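Local coordinates for WbbZ protein (Klebsiella pneumoniae subsp. pneumoniae NTUH-K2044, PDB 6X1L) that is functionally uncharacterised but probably transfers pyruvyl groups to sugars of a surface polysaccharide, at residues 42-47 and 156-161; 74-77 and 81-84. All coordinates share one frame; numbering follows the deposited sequence.

How the interactions relate
Interactions 1 and 2 lie on opposite sides of the chain's centre, their own centres 25 Å apart and their nearest atoms about 8 Å apart without touching. Along the chain, 74-77 and 81-84 are nested inside the long loop closed by 42-47 and 156-161. The first contact is a charged, partly buried junction between a helix beside the six-stranded sheet and the connection to the four-stranded sheet. The second is a turn at the surface, following strand 67-71. In GT-B enzymes substrates bind in the cleft between the two domains; Leu81 of interaction 2 touches Tyr248 of the second domain, but its relation to a site is not established.

Interaction 1: residues 42-47 and 156-161; sequences TYDFFE and LNKYLS
The phenol of Tyr159 meets the carboxylate of Asp44 at the ring's edge, with OD2 close to the ring plane and the two flat groups turned 47° from each other. Leu156 O also lies in plane at the ring edge, while Ile214 and Leu154 supply neighbouring packing. Tyr159 OH donates to Asp44 OD2 over 2.8 Å, arriving on the syn side of the carboxylate and only 23° out of its plane. Lys158 takes the other oxygen quite differently: its NZ sits 2.8 Å from Asp44 OD1 but 57° out of the plane, forming a salt bridge from above. Although CG of Lys158 is wedged between the backbone N and the carbonyl carbon, the chain beyond is fully extended, which carries the ammonium alongside the tyrosine to the same acid. Glu47 OE2, 4.5 Å from Lys158 NZ, is beyond a salt bridge; Glu47 OE1 pairs instead with Arg207.

Asp44 is buried, and both its oxygens have second partners: the same Arg207 bridges to OD1 and Asp155 N donates to OD2. Two cationic groups and two neutral donors thus surround one carboxylate, fixing its rotation and probably favouring the ionised form. An aspartate suits this place because its short stem keeps the charge close to helix 33-48, whereas lysine and tyrosine have the reach to come from the loop. With Arg207 contributed by helix 203-218, the arrangement is a partly buried ionic network joining a helix of the first sheet's domain to the interdomain connection and the second domain, consistent with the two-domain GT-B fold.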
# COMPACT_ATOMS: atom_id res chain seq x y z
N THR A 42 4.72 -1.99 -16.51
CA THR A 42 5.68 -2.80 -17.24
C THR A 42 5.28 -4.27 -17.23
O THR A 42 5.43 -4.96 -18.25
CB THR A 42 7.08 -2.62 -16.65
OG1 THR A 42 7.42 -1.23 -16.65
CG2 THR A 42 8.11 -3.37 -17.48
N TYR A 43 4.75 -4.76 -16.11
CA TYR A 43 4.27 -6.14 -16.08
C TYR A 43 3.06 -6.31 -16.99
O TYR A 43 2.93 -7.33 -17.67
CB TYR A 43 3.95 -6.56 -14.64
CG TYR A 43 5.18 -6.57 -13.76
CD1 TYR A 43 6.33 -7.23 -14.17
CD2 TYR A 43 5.20 -5.91 -12.54
CE1 TYR A 43 7.47 -7.24 -13.38
CE2 TYR A 43 6.33 -5.92 -11.74
CZ TYR A 43 7.46 -6.58 -12.17
OH TYR A 43 8.59 -6.59 -11.38
N ASP A 44 2.17 -5.32 -17.02
CA ASP A 44 1.06 -5.35 -17.97
C ASP A 44 1.58 -5.36 -19.41
O ASP A 44 1.03 -6.06 -20.27
CB ASP A 44 0.15 -4.14 -17.75
CG ASP A 44 -0.52 -4.15 -16.38
OD1 ASP A 44 -0.38 -5.16 -15.66
OD2 ASP A 44 -1.19 -3.16 -16.03
N PHE A 45 2.63 -4.60 -19.67
CA PHE A 45 3.20 -4.53 -21.02
C PHE A 45 3.81 -5.87 -21.44
O PHE A 45 3.62 -6.31 -22.58
CB PHE A 45 4.23 -3.42 -21.08
CG PHE A 45 5.03 -3.40 -22.36
CD1 PHE A 45 4.53 -2.78 -23.49
CD2 PHE A 45 6.28 -3.99 -22.42
CE1 PHE A 45 5.26 -2.76 -24.67
CE2 PHE A 45 7.01 -3.98 -23.59
CZ PHE A 45 6.50 -3.36 -24.72
N PHE A 46 4.54 -6.52 -20.53
CA PHE A 46 5.12 -7.83 -20.85
C PHE A 46 4.04 -8.86 -21.13
O PHE A 46 4.14 -9.62 -22.10
CB PHE A 46 6.00 -8.30 -19.69
CG PHE A 46 7.28 -7.53 -19.54
CD1 PHE A 46 7.83 -6.85 -20.61
CD2 PHE A 46 7.94 -7.49 -18.32
CE1 PHE A 46 9.01 -6.14 -20.48
CE2 PHE A 46 9.12 -6.79 -18.18
CZ PHE A 46 9.65 -6.11 -19.26
N GLU A 47 3.00 -8.91 -20.29
CA GLU A 47 1.96 -9.92 -20.47
C GLU A 47 1.18 -9.69 -21.75
O GLU A 47 0.81 -10.66 -22.43
CB GLU A 47 1.03 -9.92 -19.26
CG GLU A 47 1.70 -10.31 -17.95
CD GLU A 47 0.73 -10.35 -16.78
OE1 GLU A 47 1.19 -10.38 -15.62
OE2 GLU A 47 -0.50 -10.34 -17.02
N LEU A 156 -5.75 -0.18 -16.99
CA LEU A 156 -6.37 0.53 -15.88
C LEU A 156 -7.57 -0.21 -15.29
O LEU A 156 -7.80 -0.14 -14.08
CB LEU A 156 -6.79 1.93 -16.34
CG LEU A 156 -7.34 2.90 -15.30
CD1 LEU A 156 -6.31 3.18 -14.22
CD2 LEU A 156 -7.78 4.19 -15.98
N ASN A 157 -8.33 -0.92 -16.11
CA ASN A 157 -9.62 -1.43 -15.64
C ASN A 157 -9.49 -2.54 -14.61
O ASN A 157 -10.45 -2.81 -13.89
CB ASN A 157 -10.46 -1.91 -16.83
CG ASN A 157 -11.04 -0.76 -17.62
OD1 ASN A 157 -10.37 -0.16 -18.45
ND2 ASN A 157 -12.30 -0.44 -17.36
N LYS A 158 -8.33 -3.19 -14.51
CA LYS A 158 -8.16 -4.23 -13.50
C LYS A 158 -7.67 -3.67 -12.17
O LYS A 158 -7.53 -4.43 -11.21
CB LYS A 158 -7.20 -5.32 -14.00
CG LYS A 158 -5.76 -4.89 -14.13
CD LYS A 158 -4.92 -6.06 -14.64
CE LYS A 158 -3.47 -5.66 -14.81
NZ LYS A 158 -2.66 -6.80 -15.31
N TYR A 159 -7.42 -2.36 -12.09
CA TYR A 159 -7.03 -1.70 -10.86
C TYR A 159 -8.16 -0.91 -10.21
O TYR A 159 -8.04 -0.53 -9.04
CB TYR A 159 -5.85 -0.74 -11.11
CG TYR A 159 -4.62 -1.40 -11.69
CD1 TYR A 159 -4.49 -1.59 -13.06
CD2 TYR A 159 -3.59 -1.81 -10.86
CE1 TYR A 159 -3.36 -2.20 -13.59
CE2 TYR A 159 -2.45 -2.42 -11.38
CZ TYR A 159 -2.35 -2.60 -12.75
OH TYR A 159 -1.23 -3.21 -13.28
N LEU A 160 -9.24 -0.65 -10.94
CA LEU A 160 -10.27 0.27 -10.48
C LEU A 160 -11.14 -0.38 -9.41
O LEU A 160 -11.44 -1.58 -9.46
CB LEU A 160 -11.14 0.73 -11.65
CG LEU A 160 -10.42 1.42 -12.80
CD1 LEU A 160 -11.38 1.79 -13.92
CD2 LEU A 160 -9.66 2.65 -12.32
N SER A 161 -11.55 0.42 -8.43
CA SER A 161 -12.56 -0.01 -7.47
C SER A 161 -13.97 0.41 -7.88
O SER A 161 -14.94 -0.19 -7.40
CB SER A 161 -12.25 0.57 -6.09
OG SER A 161 -12.47 1.98 -6.06

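Interaction 2: residues 74-77 and 81-84; sequences GGNL and LYSE
Asn76 and Tyr82 bury most of the surface here, and they meet through both backbone and side chain. Asn76 O lies 3.3 Å from Tyr82 CB and stands at the edge of the aromatic ring, near its plane, with CD2 3.6 Å away. The Asn76 amide reaches the base of the same side chain, its ND2 3.7 Å from Tyr82 CB, and its plane is inclined by 30° to the ring. Gly75 O adds an oblique approach to the ring, 3.9 Å from Tyr82 CE2. These are van der Waals contacts, and tyrosine suits the place because its nonpolar CB and the CD2/CE2 side of its ring rest against the two carbonyl oxygens of the loop.

The third participant, Glu84, is approached at its backbone N and CB, 3.7 and 4.0 Å from Asn76 OD1. With CG of Asn76 swung away from its own backbone N (chi1 -167°), OD1 is directed to the start of the following helix, where it accepts a hydrogen bond from Gly85 N. Asparagine fits because one short amide can both lie against the CB of Tyr82 and satisfy a first-turn N-H; glutamate at a helix's beginning is probably favoured by the dipole.

The turn connects strand 67-71 to helix 84-92. Gly74 and Leu77 make backbone bonds to Thr105 and Arg107, just past neighbouring strand 98-104, and Tyr82 O receives Tyr109 OH, while Leu81 touches Tyr248 in the loop between strand 240-243 and helix 250-259.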
# COMPACT_ATOMS: atom_id res chain seq x y z
N GLY A 74 11.98 5.03 -15.08
CA GLY A 74 11.90 5.89 -13.92
C GLY A 74 12.78 7.11 -14.10
O GLY A 74 13.25 7.41 -15.20
N GLY A 75 12.99 7.81 -12.99
CA GLY A 75 13.79 9.02 -12.99
C GLY A 75 14.89 8.98 -11.95
O GLY A 75 15.17 9.99 -11.30
N ASN A 76 15.52 7.81 -11.78
CA ASN A 76 16.58 7.69 -10.79
C ASN A 76 17.93 8.16 -11.33
O ASN A 76 18.78 8.59 -10.54
CB ASN A 76 16.68 6.24 -10.31
CG ASN A 76 17.53 6.10 -9.07
OD1 ASN A 76 18.74 5.90 -9.15
ND2 ASN A 76 16.89 6.19 -7.90
N LEU A 77 18.13 8.11 -12.65
CA LEU A 77 19.42 8.47 -13.25
C LEU A 77 19.53 9.99 -13.36
O LEU A 77 19.49 10.58 -14.45
CB LEU A 77 19.57 7.80 -14.61
CG LEU A 77 19.58 6.28 -14.59
CD1 LEU A 77 19.73 5.72 -15.99
CD2 LEU A 77 20.70 5.79 -13.68
N LEU A 81 21.57 13.94 -7.67
CA LEU A 81 20.39 13.60 -6.89
C LEU A 81 20.45 12.15 -6.41
O LEU A 81 20.54 11.92 -5.20
CB LEU A 81 19.11 13.85 -7.70
CG LEU A 81 18.38 15.17 -7.46
CD1 LEU A 81 16.95 15.07 -7.97
CD2 LEU A 81 18.40 15.54 -5.98
N TYR A 82 20.38 11.18 -7.31
CA TYR A 82 20.40 9.77 -6.94
C TYR A 82 21.53 9.06 -7.68
O TYR A 82 21.82 9.38 -8.84
CB TYR A 82 19.07 9.08 -7.28
CG TYR A 82 17.84 9.92 -6.99
CD1 TYR A 82 17.28 9.96 -5.72
CD2 TYR A 82 17.23 10.66 -8.00
CE1 TYR A 82 16.16 10.72 -5.46
CE2 TYR A 82 16.11 11.42 -7.75
CZ TYR A 82 15.58 11.45 -6.48
OH TYR A 82 14.46 12.21 -6.24
N SER A 83 22.15 8.10 -7.00
CA SER A 83 23.23 7.32 -7.58
C SER A 83 22.96 5.82 -7.59
O SER A 83 23.81 5.06 -8.06
CB SER A 83 24.54 7.60 -6.84
OG SER A 83 24.44 7.25 -5.47
N GLU A 84 21.81 5.38 -7.08
CA GLU A 84 21.54 3.94 -6.98
C GLU A 84 21.44 3.30 -8.35
O GLU A 84 22.08 2.28 -8.62
CB GLU A 84 20.27 3.70 -6.17
CG GLU A 84 19.97 2.24 -5.89
CD GLU A 84 18.76 2.04 -4.99
OE1 GLU A 84 18.05 3.04 -4.73
OE2 GLU A 84 18.51 0.90 -4.56